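Local coordinates for protein beta-methylmalyl-CoA dehydratase (Chloroflexus aurantiacus, PDB 4E3E) that catalyses the reversible dehydration of (2R,3S)-beta-methylmalyl-CoA to mesaconyl-CoA in the glyoxylate assimilation cycle, at residues D319-D324 / N333-V338; R115-K118 / G123-Y126; R26-G31 / F69-G74; V211-A216 / I254-S259. All blocks are in the same frame, centred on the assembly; numbering follows the deposited sequence.

Contact 1 of 4, residues D319-D324 / N333-V338; sequences DRPCHD and NYDPAV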
loop_
_atom_site.group_PDB
_atom_site.type_symbol
_atom_site.label_atom_id
_atom_site.label_comp_id
_atom_site.label_asym_id
_atom_site.label_seq_id
_atom_site.Cartn_x
_atom_site.Cartn_y
_atom_site.Cartn_z
ATOM N N ASP A 319 14.361 -1.737 20.543
ATOM C CA ASP A 319 15.072 -2.907 20.932
ATOM C C ASP A 319 15.089 -3.045 22.433
ATOM O O ASP A 319 16.114 -3.284 23.010
ATOM C CB ASP A 319 16.480 -2.868 20.371
ATOM C CG ASP A 319 16.510 -2.769 18.871
ATOM O OD1 ASP A 319 15.529 -3.044 18.204
ATOM O OD2 ASP A 319 17.546 -2.408 18.341
ATOM N N ARG A 320 13.937 -2.874 23.048
ATOM C CA ARG A 320 13.738 -2.754 24.503
ATOM C C ARG A 320 14.872 -3.286 25.386
ATOM O O ARG A 320 15.222 -4.475 25.316
ATOM C CB ARG A 320 12.395 -3.366 24.931
ATOM C CG ARG A 320 12.416 -4.855 25.245
ATOM C CD ARG A 320 11.265 -5.192 26.174
ATOM N NE ARG A 320 10.901 -4.037 26.993
ATOM C CZ ARG A 320 9.889 -4.019 27.853
ATOM N NH1 ARG A 320 9.137 -5.101 28.013
ATOM N NH2 ARG A 320 9.627 -2.922 28.554
ATOM N N PRO A 321 15.448 -2.407 26.233
ATOM C CA PRO A 321 16.522 -2.821 27.145
ATOM C C PRO A 321 16.009 -3.664 28.326
ATOM O O PRO A 321 14.803 -3.950 28.406
ATOM C CB PRO A 321 17.105 -1.484 27.627
ATOM C CG PRO A 321 15.976 -0.525 27.530
ATOM C CD PRO A 321 15.160 -0.960 26.341
ATOM N N CYS A 322 16.905 -4.079 29.201
ATOM C CA CYS A 322 16.532 -4.920 30.329
ATOM C C CYS A 322 15.622 -4.350 31.461
ATOM O O CYS A 322 14.639 -4.984 31.801
ATOM C CB CYS A 322 17.805 -5.583 30.862
ATOM S SG CYS A 322 19.000 -5.960 29.550
ATOM N N HIS A 323 15.890 -3.153 31.982
ATOM C CA HIS A 323 14.997 -2.464 32.920
ATOM C C HIS A 323 13.667 -2.129 32.295
ATOM O O HIS A 323 13.607 -1.565 31.197
ATOM C CB HIS A 323 15.673 -1.201 33.459
ATOM C CG HIS A 323 16.285 -0.328 32.381
ATOM N ND1 HIS A 323 17.481 -0.601 31.817
ATOM C CD2 HIS A 323 15.816 0.834 31.766
ATOM C CE1 HIS A 323 17.764 0.335 30.890
ATOM N NE2 HIS A 323 16.746 1.215 30.861
ATOM N N ASP A 324 12.588 -2.500 32.980
ATOM C CA ASP A 324 11.234 -2.195 32.518
ATOM C C ASP A 324 10.907 -0.703 32.599
ATOM O O ASP A 324 11.492 0.039 33.402
ATOM C CB ASP A 324 10.189 -3.016 33.280
ATOM C CG ASP A 324 9.599 -4.139 32.438
ATOM O OD1 ASP A 324 10.368 -4.989 31.933
ATOM O OD2 ASP A 324 8.358 -4.169 32.285
ATOM N N ASN A 333 18.043 13.279 31.597
ATOM C CA ASN A 333 18.417 12.731 30.293
ATOM C C ASN A 333 17.655 11.453 30.021
ATOM O O ASN A 333 17.606 10.540 30.857
ATOM C CB ASN A 333 19.925 12.444 30.197
ATOM C CG ASN A 333 20.779 13.647 30.511
ATOM O OD1 ASN A 333 21.667 13.590 31.377
ATOM N ND2 ASN A 333 20.552 14.738 29.796
ATOM N N TYR A 334 17.054 11.400 28.841
ATOM C CA TYR A 334 16.364 10.212 28.384
ATOM C C TYR A 334 17.327 9.065 28.214
ATOM O O TYR A 334 18.451 9.262 27.766
ATOM C CB TYR A 334 15.681 10.490 27.060
ATOM C CG TYR A 334 14.428 11.314 27.204
ATOM C CD1 TYR A 334 13.229 10.720 27.605
ATOM C CD2 TYR A 334 14.433 12.683 26.947
ATOM C CE1 TYR A 334 12.075 11.460 27.744
ATOM C CE2 TYR A 334 13.257 13.435 27.072
ATOM C CZ TYR A 334 12.092 12.814 27.476
ATOM O OH TYR A 334 10.923 13.534 27.597
ATOM N N ASP A 335 16.874 7.874 28.597
ATOM C CA ASP A 335 17.563 6.619 28.316
ATOM C C ASP A 335 17.871 6.543 26.813
ATOM O O ASP A 335 17.013 6.900 26.004
ATOM C CB ASP A 335 16.647 5.467 28.751
ATOM C CG ASP A 335 17.299 4.108 28.626
ATOM O OD1 ASP A 335 17.641 3.519 29.671
ATOM O OD2 ASP A 335 17.463 3.622 27.487
ATOM N N PRO A 336 19.094 6.089 26.433
ATOM C CA PRO A 336 19.458 6.055 25.009
ATOM C C PRO A 336 18.470 5.248 24.162
ATOM O O PRO A 336 18.375 5.477 22.955
ATOM C CB PRO A 336 20.850 5.391 24.992
ATOM C CG PRO A 336 21.140 4.947 26.393
ATOM C CD PRO A 336 20.220 5.714 27.306
ATOM N N ALA A 337 17.733 4.331 24.792
ATOM C CA ALA A 337 16.789 3.460 24.082
ATOM C C ALA A 337 15.448 4.131 23.763
ATOM O O ALA A 337 14.695 3.638 22.908
ATOM C CB ALA A 337 16.565 2.170 24.869
ATOM N N VAL A 338 15.151 5.246 24.433
ATOM C CA VAL A 338 13.859 5.926 24.264
ATOM C C VAL A 338 13.858 6.833 23.021
ATOM O O VAL A 338 14.734 7.706 22.875
ATOM C CB VAL A 338 13.470 6.743 25.521
ATOM C CG1 VAL A 338 12.190 7.538 25.272
ATOM C CG2 VAL A 338 13.296 5.829 26.727
#
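His-323 meets Asp-335 across the mouth of a long loop, imidazole and carboxylate coming from opposite directions. NE2 of His-323 donates to OD1 of Asp-335 at 2.7 Å, a bent bond with an N-H...O angle of 143°. OD1 is approached from above the carboxylate plane, not within it, while the acceptor stands at the ring edge, and the two planes are turned 52° apart. Beneath this polar pair lies a small apolar one: CD and CG of Pro-321 rest against CB of Ala-337 at 3.7 Å for CD and 3.8 Å for CG.

The next shell fixes the acceptor. With CG anti to the backbone N (chi1 -175°), the Asp-335 carboxylate folds back over its own turn, where OD2 takes the N-H of Ala-337 at 2.8 Å through its anti lone pair. This Asx turn sits on a type I beta turn closed by Val-338 N and Asp-335 O at 2.9 Å. Farther out, Pro-321 also packs on Pro-326, and backbone hydrogen bonds join Asp-335 with Tyr-327 and Ala-337 with Lys-318.

Replacing Asp-335 with an alanine is likely to leave His-323 NE2 without this acceptor and the Ala-337 N-H without its side-chain partner.

The imidazole is exposed and poorly ordered, so its bond is likely to be less lasting than the Asx turn below it. One carboxylate thus divides its work, OD2 shaping the turn and OD1 bridging the loop, and its negative charge would probably favour a protonated His-323.

Contact 2 of 4, residues R115-K118 / G123-Y126; sequences RQNK and GVVY. With SO4 (sulfate ion), chain C.
Arg-115 and Val-124 form an antiparallel hydrogen-bonded pair close to the turn of the hairpin made by strands 104-116 and 122-132. The N of Arg-115 donates to O of Val-124 at 2.9 Å, and the N of Val-124 to O of Arg-115 at 2.8 Å. In the adjoining non-hydrogen-bonded pair, Gln-116 and Gly-123 bring their CA atoms to 3.9 Å, a spacing at which a CB on the glycine would press on Gln-116.

From CB, on the same sheet face as the Val-124 side chain, Arg-115 runs outward with CG anti to the backbone N (chi1 -176°) and then bends at chi3 (69°). That bend swings the guanidinium back past the valine, whose CG2 lies 4.2 Å from NH2 in an oblique approach. At the tip a sulfate, probably from the crystallisation liquor, sits at the guanidinium edge. NH1 binds its O3 at 2.8 Å (N-H...O 157°), whereas NH2 makes weak, longer bonds to O3 and O4. Lys-118, its chain extended beyond CG, grips sulfate O2 through NZ at 2.7 Å, and its backbone N adds a weak bond to O3. Beside the anion, Asn-117 turns ND2 to Thr-122 OG1.

A leucine in place of Arg-115 would probably leave the sulfate held mainly by Lys-118 and take the cover of NH2 from Val-124.

Two basic side chains and a backbone N-H converge here on one anion, so this end of the hairpin probably carries local positive charge, which the sulfate would partly balance.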
loop_
_atom_site.group_PDB
_atom_site.type_symbol
_atom_site.label_atom_id
_atom_site.label_comp_id
_atom_site.label_asym_id
_atom_site.label_seq_id
_atom_site.Cartn_x
_atom_site.Cartn_y
_atom_site.Cartn_z
ATOM N N ARG A 115 13.374 32.502 17.840
ATOM C CA ARG A 115 14.552 32.693 18.683
ATOM C C ARG A 115 15.799 32.106 18.026
ATOM O O ARG A 115 15.946 30.882 17.928
ATOM C CB ARG A 115 14.378 32.103 20.097
ATOM C CG ARG A 115 15.583 32.385 21.004
ATOM C CD ARG A 115 15.521 31.677 22.353
ATOM N NE ARG A 115 15.684 30.223 22.250
ATOM C CZ ARG A 115 16.839 29.569 22.386
ATOM N NH1 ARG A 115 17.970 30.227 22.625
ATOM N NH2 ARG A 115 16.863 28.243 22.281
ATOM N N GLN A 116 16.695 32.989 17.589
ATOM C CA GLN A 116 17.967 32.560 17.031
ATOM C C GLN A 116 18.750 31.840 18.116
ATOM O O GLN A 116 18.775 32.290 19.253
ATOM C CB GLN A 116 18.770 33.749 16.497
ATOM C CG GLN A 116 20.146 33.349 15.989
ATOM C CD GLN A 116 20.796 34.424 15.150
ATOM O OE1 GLN A 116 20.331 34.736 14.050
ATOM N NE2 GLN A 116 21.879 34.994 15.659
ATOM N N ASN A 117 19.365 30.713 17.766
ATOM C CA ASN A 117 20.195 29.983 18.715
ATOM C C ASN A 117 21.488 30.714 19.043
ATOM O O ASN A 117 21.943 31.575 18.276
ATOM C CB ASN A 117 20.443 28.541 18.245
ATOM C CG ASN A 117 19.252 27.649 18.494
ATOM O OD1 ASN A 117 18.784 27.522 19.635
ATOM N ND2 ASN A 117 18.733 27.020 17.429
ATOM N N LYS A 118 22.064 30.380 20.196
ATOM C CA LYS A 118 23.250 31.072 20.699
ATOM C C LYS A 118 24.473 30.962 19.786
ATOM O O LYS A 118 25.249 31.913 19.685
ATOM C CB LYS A 118 23.574 30.633 22.126
ATOM C CG LYS A 118 22.765 31.400 23.157
ATOM C CD LYS A 118 22.495 30.566 24.392
ATOM C CE LYS A 118 21.276 31.084 25.129
ATOM N NZ LYS A 118 20.893 30.107 26.173
ATOM N N GLY A 123 18.082 28.588 14.329
ATOM C CA GLY A 123 17.085 29.285 15.127
ATOM C C GLY A 123 15.826 28.455 15.308
ATOM O O GLY A 123 15.547 27.533 14.532
ATOM N N VAL A 124 15.060 28.799 16.334
ATOM C CA VAL A 124 13.819 28.113 16.657
ATOM C C VAL A 124 12.637 28.932 16.156
ATOM O O VAL A 124 12.527 30.124 16.455
ATOM C CB VAL A 124 13.686 27.924 18.185
ATOM C CG1 VAL A 124 12.353 27.269 18.550
ATOM C CG2 VAL A 124 14.873 27.139 18.729
ATOM N N VAL A 125 11.748 28.290 15.406
ATOM C CA VAL A 125 10.520 28.950 14.940
ATOM C C VAL A 125 9.315 28.208 15.507
ATOM O O VAL A 125 9.262 26.975 15.476
ATOM C CB VAL A 125 10.496 29.091 13.392
ATOM C CG1 VAL A 125 10.930 27.809 12.716
ATOM C CG2 VAL A 125 9.133 29.552 12.847
ATOM N N TYR A 126 8.385 28.971 16.075
ATOM C CA TYR A 126 7.151 28.435 16.641
ATOM C C TYR A 126 6.077 28.748 15.644
ATOM O O TYR A 126 5.963 29.902 15.205
ATOM C CB TYR A 126 6.802 29.122 17.971
ATOM C CG TYR A 126 7.811 28.868 19.062
ATOM C CD1 TYR A 126 9.037 29.531 19.070
ATOM C CD2 TYR A 126 7.544 27.966 20.087
ATOM C CE1 TYR A 126 9.972 29.299 20.067
ATOM C CE2 TYR A 126 8.476 27.729 21.098
ATOM C CZ TYR A 126 9.685 28.396 21.076
ATOM O OH TYR A 126 10.617 28.169 22.057
HETATM S S SO4 C . 20.499 27.422 23.182
HETATM O O1 SO4 C . 21.858 26.946 22.835
HETATM O O2 SO4 C . 20.465 27.910 24.576
HETATM O O3 SO4 C . 20.150 28.537 22.268
HETATM O O4 SO4 C . 19.533 26.302 23.048
#

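Contact 3 of 4, residues R26-G31 / F69-G74; sequences RTITEG and FHIVFG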
loop_
_atom_site.group_PDB
_atom_site.type_symbol
_atom_site.label_atom_id
_atom_site.label_comp_id
_atom_site.label_asym_id
_atom_site.label_seq_id
_atom_site.Cartn_x
_atom_site.Cartn_y
_atom_site.Cartn_z
ATOM N N ARG A 26 -5.822 18.057 0.406
ATOM C CA ARG A 26 -5.874 16.642 0.259
ATOM C C ARG A 26 -7.184 15.998 0.614
ATOM O O ARG A 26 -7.553 15.993 1.741
ATOM C CB ARG A 26 -4.797 16.076 1.162
ATOM C CG ARG A 26 -4.767 14.584 1.224
ATOM C CD ARG A 26 -4.079 14.018 0.019
ATOM N NE ARG A 26 -3.287 12.864 0.347
ATOM C CZ ARG A 26 -3.793 11.691 0.635
ATOM N NH1 ARG A 26 -5.084 11.525 0.602
ATOM N NH2 ARG A 26 -3.007 10.704 0.938
ATOM N N THR A 27 -7.831 15.383 -0.358
ATOM C CA THR A 27 -9.033 14.581 -0.124
ATOM C C THR A 27 -8.607 13.244 0.461
ATOM O O THR A 27 -7.735 12.561 -0.095
ATOM C CB THR A 27 -9.829 14.357 -1.418
ATOM O OG1 THR A 27 -10.209 15.623 -1.950
ATOM C CG2 THR A 27 -11.083 13.519 -1.164
ATOM N N ILE A 28 -9.209 12.882 1.592
ATOM C CA ILE A 28 -8.861 11.645 2.272
ATOM C C ILE A 28 -9.889 10.575 1.935
ATOM O O ILE A 28 -11.115 10.802 2.048
ATOM C CB ILE A 28 -8.710 11.857 3.792
ATOM C CG1 ILE A 28 -7.625 12.910 4.070
ATOM C CG2 ILE A 28 -8.338 10.549 4.483
ATOM C CD1 ILE A 28 -7.506 13.291 5.539
ATOM N N THR A 29 -9.403 9.428 1.468
ATOM C CA THR A 29 -10.322 8.394 0.963
ATOM C C THR A 29 -10.168 7.070 1.689
ATOM O O THR A 29 -9.247 6.887 2.506
ATOM C CB THR A 29 -10.075 8.103 -0.523
ATOM O OG1 THR A 29 -8.818 7.427 -0.657
ATOM C CG2 THR A 29 -10.021 9.389 -1.328
ATOM N N GLU A 30 -11.029 6.122 1.323
ATOM C CA GLU A 30 -10.959 4.764 1.852
ATOM C C GLU A 30 -9.650 4.127 1.479
ATOM O O GLU A 30 -9.182 3.235 2.185
ATOM C CB GLU A 30 -12.138 3.905 1.366
ATOM C CG GLU A 30 -13.508 4.342 1.892
ATOM C CD GLU A 30 -13.783 3.925 3.346
ATOM O OE1 GLU A 30 -12.822 3.729 4.146
ATOM O OE2 GLU A 30 -14.983 3.796 3.700
ATOM N N GLY A 31 -9.032 4.578 0.387
ATOM C CA GLY A 31 -7.688 4.045 0.047
ATOM C C GLY A 31 -6.651 4.460 1.067
ATOM O O GLY A 31 -5.702 3.693 1.389
ATOM N N PHE A 69 -3.643 13.924 11.689
ATOM C CA PHE A 69 -2.463 14.659 12.147
ATOM C C PHE A 69 -1.296 14.659 11.142
ATOM O O PHE A 69 -0.779 15.741 10.804
ATOM C CB PHE A 69 -2.038 14.187 13.534
ATOM C CG PHE A 69 -0.785 14.835 14.035
ATOM C CD1 PHE A 69 -0.831 16.067 14.689
ATOM C CD2 PHE A 69 0.437 14.220 13.847
ATOM C CE1 PHE A 69 0.328 16.663 15.155
ATOM C CE2 PHE A 69 1.604 14.816 14.312
ATOM C CZ PHE A 69 1.547 16.043 14.960
ATOM N N HIS A 70 -0.887 13.475 10.668
ATOM C CA HIS A 70 0.241 13.368 9.729
ATOM C C HIS A 70 0.011 14.059 8.407
ATOM O O HIS A 70 0.922 14.620 7.817
ATOM C CB HIS A 70 0.625 11.912 9.497
ATOM C CG HIS A 70 1.006 11.181 10.758
ATOM N ND1 HIS A 70 1.776 11.746 11.712
ATOM C CD2 HIS A 70 0.689 9.903 11.210
ATOM C CE1 HIS A 70 1.952 10.871 12.722
ATOM N NE2 HIS A 70 1.288 9.744 12.416
ATOM N N ILE A 71 -1.226 14.042 7.939
ATOM C CA ILE A 71 -1.566 14.755 6.715
ATOM C C ILE A 71 -1.477 16.282 6.890
ATOM O O ILE A 71 -0.854 16.957 6.062
ATOM C CB ILE A 71 -2.921 14.284 6.149
ATOM C CG1 ILE A 71 -2.744 12.857 5.581
ATOM C CG2 ILE A 71 -3.421 15.242 5.059
ATOM C CD1 ILE A 71 -4.031 12.167 5.218
ATOM N N VAL A 72 -2.083 16.811 7.962
ATOM C CA VAL A 72 -1.990 18.241 8.305
ATOM C C VAL A 72 -0.511 18.641 8.479
ATOM O O VAL A 72 -0.032 19.620 7.871
ATOM C CB VAL A 72 -2.850 18.582 9.548
ATOM C CG1 VAL A 72 -2.521 19.978 10.084
ATOM C CG2 VAL A 72 -4.344 18.517 9.194
ATOM N N PHE A 73 0.214 17.863 9.275
ATOM C CA PHE A 73 1.659 18.072 9.472
ATOM C C PHE A 73 2.430 18.039 8.157
ATOM O O PHE A 73 3.228 18.946 7.874
ATOM C CB PHE A 73 2.206 17.043 10.468
ATOM C CG PHE A 73 3.675 17.200 10.806
ATOM C CD1 PHE A 73 4.671 16.788 9.926
ATOM C CD2 PHE A 73 4.062 17.702 12.058
ATOM C CE1 PHE A 73 6.031 16.893 10.273
ATOM C CE2 PHE A 73 5.404 17.802 12.406
ATOM C CZ PHE A 73 6.398 17.400 11.512
ATOM N N GLY A 74 2.201 17.004 7.352
ATOM C CA GLY A 74 2.892 16.862 6.066
ATOM C C GLY A 74 2.777 18.073 5.147
ATOM O O GLY A 74 3.758 18.469 4.530
#
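The chain at Arg-26, on strand 19-27, passes helix 65-80 with the CA of Arg-26 8.0 Å from that of Ile-71, a distance that leaves room for side chains but for no backbone bonding. Ile-71 fills it with two different branches. Its CD1 reaches out to Ile-28, and the two side chains meet tip to tip, 3.7 Å separating CD1 of Ile-28 from CD1 of Ile-71 and 3.8 Å separating CG1 of Ile-28 from that same methyl. The other branch, CG2, lies 4.1 Å from CG of Arg-26, whose aliphatic part crosses the isoleucine at about a right angle.

This is the packing of a hot-dog fold, in which an antiparallel sheet curls round a long helix: as Ile-71 meets Arg-26 and Ile-28, Val-72 on the next position of the helix rests on Leu-105 of strand 104-116. Ile-28 also touches Ile-63, a residue that binds substrate by similarity, so the contact probably lies just behind the pocket wall.

Beyond CG the arginine bends at chi2 (79°) and runs on past Ile-71, leaving its CZ 4.6 Å from CD1 of Ile-71. There NH1 donates to O of Thr-27 at 2.9 Å, from above the carbonyl plane though within the guanidinium plane. NH1 also forms a salt bridge with Asp-32, and NH2 reaches Leu-224 O. Thr-37 of the third subunit packs against Arg-26. Past Ile-28 the chain turns into helix 30-40, where Thr-29 is the N-cap, its OG1 accepting a weak bond from Gly-31 N.

Contact 4 of 4, residues V211-A216 / I254-S259; sequences VTIEEA and ISLARS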
loop_
_atom_site.group_PDB
_atom_site.type_symbol
_atom_site.label_atom_id
_atom_site.label_comp_id
_atom_site.label_asym_id
_atom_site.label_seq_id
_atom_site.Cartn_x
_atom_site.Cartn_y
_atom_site.Cartn_z
ATOM N N VAL A 211 7.737 -4.246 16.961
ATOM C CA VAL A 211 7.627 -4.281 15.494
ATOM C C VAL A 211 8.826 -3.623 14.827
ATOM O O VAL A 211 9.261 -2.525 15.223
ATOM C CB VAL A 211 6.302 -3.669 14.963
ATOM C CG1 VAL A 211 5.112 -4.478 15.462
ATOM C CG2 VAL A 211 6.158 -2.185 15.326
ATOM N N THR A 212 9.363 -4.302 13.816
ATOM C CA THR A 212 10.565 -3.825 13.131
ATOM C C THR A 212 10.198 -2.934 11.942
ATOM O O THR A 212 9.321 -3.277 11.149
ATOM C CB THR A 212 11.436 -5.009 12.695
ATOM O OG1 THR A 212 11.694 -5.817 13.841
ATOM C CG2 THR A 212 12.767 -4.553 12.093
ATOM N N ILE A 213 10.874 -1.785 11.848
ATOM C CA ILE A 213 10.672 -0.810 10.771
ATOM C C ILE A 213 11.444 -1.204 9.518
ATOM O O ILE A 213 12.640 -1.475 9.584
ATOM C CB ILE A 213 11.089 0.606 11.230
ATOM C CG1 ILE A 213 10.258 1.029 12.449
ATOM C CG2 ILE A 213 10.977 1.631 10.098
ATOM C CD1 ILE A 213 10.656 2.362 13.038
ATOM N N GLU A 214 10.749 -1.234 8.380
ATOM C CA GLU A 214 11.402 -1.448 7.076
ATOM C C GLU A 214 11.528 -0.103 6.342
ATOM O O GLU A 214 10.723 0.799 6.573
ATOM C CB GLU A 214 10.609 -2.473 6.233
ATOM C CG GLU A 214 10.610 -3.893 6.796
ATOM C CD GLU A 214 12.030 -4.461 6.939
ATOM O OE1 GLU A 214 12.826 -4.355 5.978
ATOM O OE2 GLU A 214 12.366 -5.028 8.007
ATOM N N GLU A 215 12.528 0.043 5.472
ATOM C CA GLU A 215 12.671 1.292 4.694
ATOM C C GLU A 215 11.424 1.613 3.870
ATOM O O GLU A 215 10.943 2.758 3.888
ATOM C CB GLU A 215 13.892 1.255 3.775
ATOM C CG GLU A 215 15.235 1.165 4.492
ATOM C CD GLU A 215 15.687 2.486 5.123
ATOM O OE1 GLU A 215 14.934 3.502 5.125
ATOM O OE2 GLU A 215 16.808 2.499 5.633
ATOM N N ALA A 216 10.908 0.605 3.154
ATOM C CA ALA A 216 9.776 0.797 2.252
ATOM C C ALA A 216 8.577 1.226 3.065
ATOM O O ALA A 216 7.720 1.969 2.583
ATOM C CB ALA A 216 9.454 -0.481 1.488
ATOM N N ILE A 254 5.068 7.691 16.410
ATOM C CA ILE A 254 3.842 7.986 17.151
ATOM C C ILE A 254 2.744 6.995 16.743
ATOM O O ILE A 254 2.029 6.427 17.593
ATOM C CB ILE A 254 3.376 9.448 16.950
ATOM C CG1 ILE A 254 4.376 10.433 17.578
ATOM C CG2 ILE A 254 1.996 9.663 17.557
ATOM C CD1 ILE A 254 4.193 11.884 17.164
ATOM N N SER A 255 2.618 6.782 15.439
ATOM C CA SER A 255 1.553 5.930 14.928
ATOM C C SER A 255 1.747 4.445 15.270
ATOM O O SER A 255 0.774 3.731 15.560
ATOM C CB SER A 255 1.378 6.166 13.429
ATOM O OG SER A 255 0.494 7.266 13.221
ATOM N N LEU A 256 2.992 3.984 15.263
ATOM C CA LEU A 256 3.283 2.651 15.727
ATOM C C LEU A 256 2.962 2.477 17.226
ATOM O O LEU A 256 2.328 1.488 17.620
ATOM C CB LEU A 256 4.773 2.301 15.465
ATOM C CG LEU A 256 5.175 2.024 13.992
ATOM C CD1 LEU A 256 6.688 1.985 13.835
ATOM C CD2 LEU A 256 4.574 0.718 13.466
ATOM N N ALA A 257 3.411 3.430 18.052
ATOM C CA ALA A 257 3.170 3.385 19.495
ATOM C C ALA A 257 1.681 3.318 19.787
ATOM O O ALA A 257 1.235 2.523 20.632
ATOM C CB ALA A 257 3.809 4.583 20.197
ATOM N N ARG A 258 0.902 4.140 19.085
ATOM C CA ARG A 258 -0.536 4.130 19.271
ATOM C C ARG A 258 -1.106 2.752 18.911
ATOM O O ARG A 258 -1.926 2.191 19.663
ATOM C CB ARG A 258 -1.184 5.255 18.455
ATOM C CG ARG A 258 -2.711 5.194 18.305
ATOM C CD ARG A 258 -3.532 5.374 19.586
ATOM N NE ARG A 258 -4.952 5.517 19.209
ATOM C CZ ARG A 258 -5.992 5.360 20.020
ATOM N NH1 ARG A 258 -5.823 5.062 21.319
ATOM N NH2 ARG A 258 -7.219 5.516 19.530
ATOM N N SER A 259 -0.665 2.200 17.773
ATOM C CA SER A 259 -1.116 0.881 17.363
ATOM C C SER A 259 -0.781 -0.172 18.429
ATOM O O SER A 259 -1.657 -0.914 18.857
ATOM C CB SER A 259 -0.512 0.498 16.019
ATOM O OG SER A 259 -1.028 -0.758 15.640
#
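Val-211 and Ile-213 meet Leu-256 without any flat group of the two segments taking part: methyl and methylene groups make the joint, and the flat groups close by come from outside, Tyr-40 of helix 30-40 and Arg-223 of the second subunit both packing on Leu-256. The fold is again the hot-dog arrangement, with helix 250-265 lying against the antiparallel sheet and strand 204-212, outermost of the sheet within this chain, running on toward helix 215-224. The CA atoms of Val-211 and Leu-256 stay 8.2 Å apart, a gap that the leucine side chain bridges.

Leu-256 divides its two methyls between the two partners. CD2 meets a methyl end, CG2 of Val-211, at 3.8 Å, while CD1 lies on the CG1-CD1 arm of Ile-213. The CB of Ile-213 does not point straight at the helix, yet CG1, anti to the carbonyl carbon (chi1 -59°), brings the end of the chain back to the leucine. In both pairs the side chains cross obliquely. With one residue of the helix set against two residues of the passing chain, the forked leucine sits between branches that come from separate positions.

Ile-213 continues onto Val-248. Arg-223 of the second subunit packs on Val-211 too, so the contact belongs partly to a subunit interface. On the Ile-213 side, CD1 of Leu-256 is 3.9 Å from CG1 of Ile-213 and 4.1 Å from CD1 of Ile-213.

In the fold
From the N terminus the contacts follow in series, none nesting or crossing. Contact 3 comes first, closing the largely helical loop that leads from strand 19-27 to helix 65-80; contact 2 then closes the tight turn between the neighbouring strands 104-116 and 122-132. Contact 4 shuts another long loop, from strand 204-212 to helix 250-265, and contact 1 the excursion between strands 307-318 and 338-349. Contacts 3 and 4 touch through a probable hydrogen bond, 2.7 Å from His-70 NE2 to Ser-255 OG, which ties the two helices together. Contacts 1 and 2 lie farther out, their centres about 30 Å apart, contact 2 at the turn of a hairpin and contact 1 in the loop between two strands.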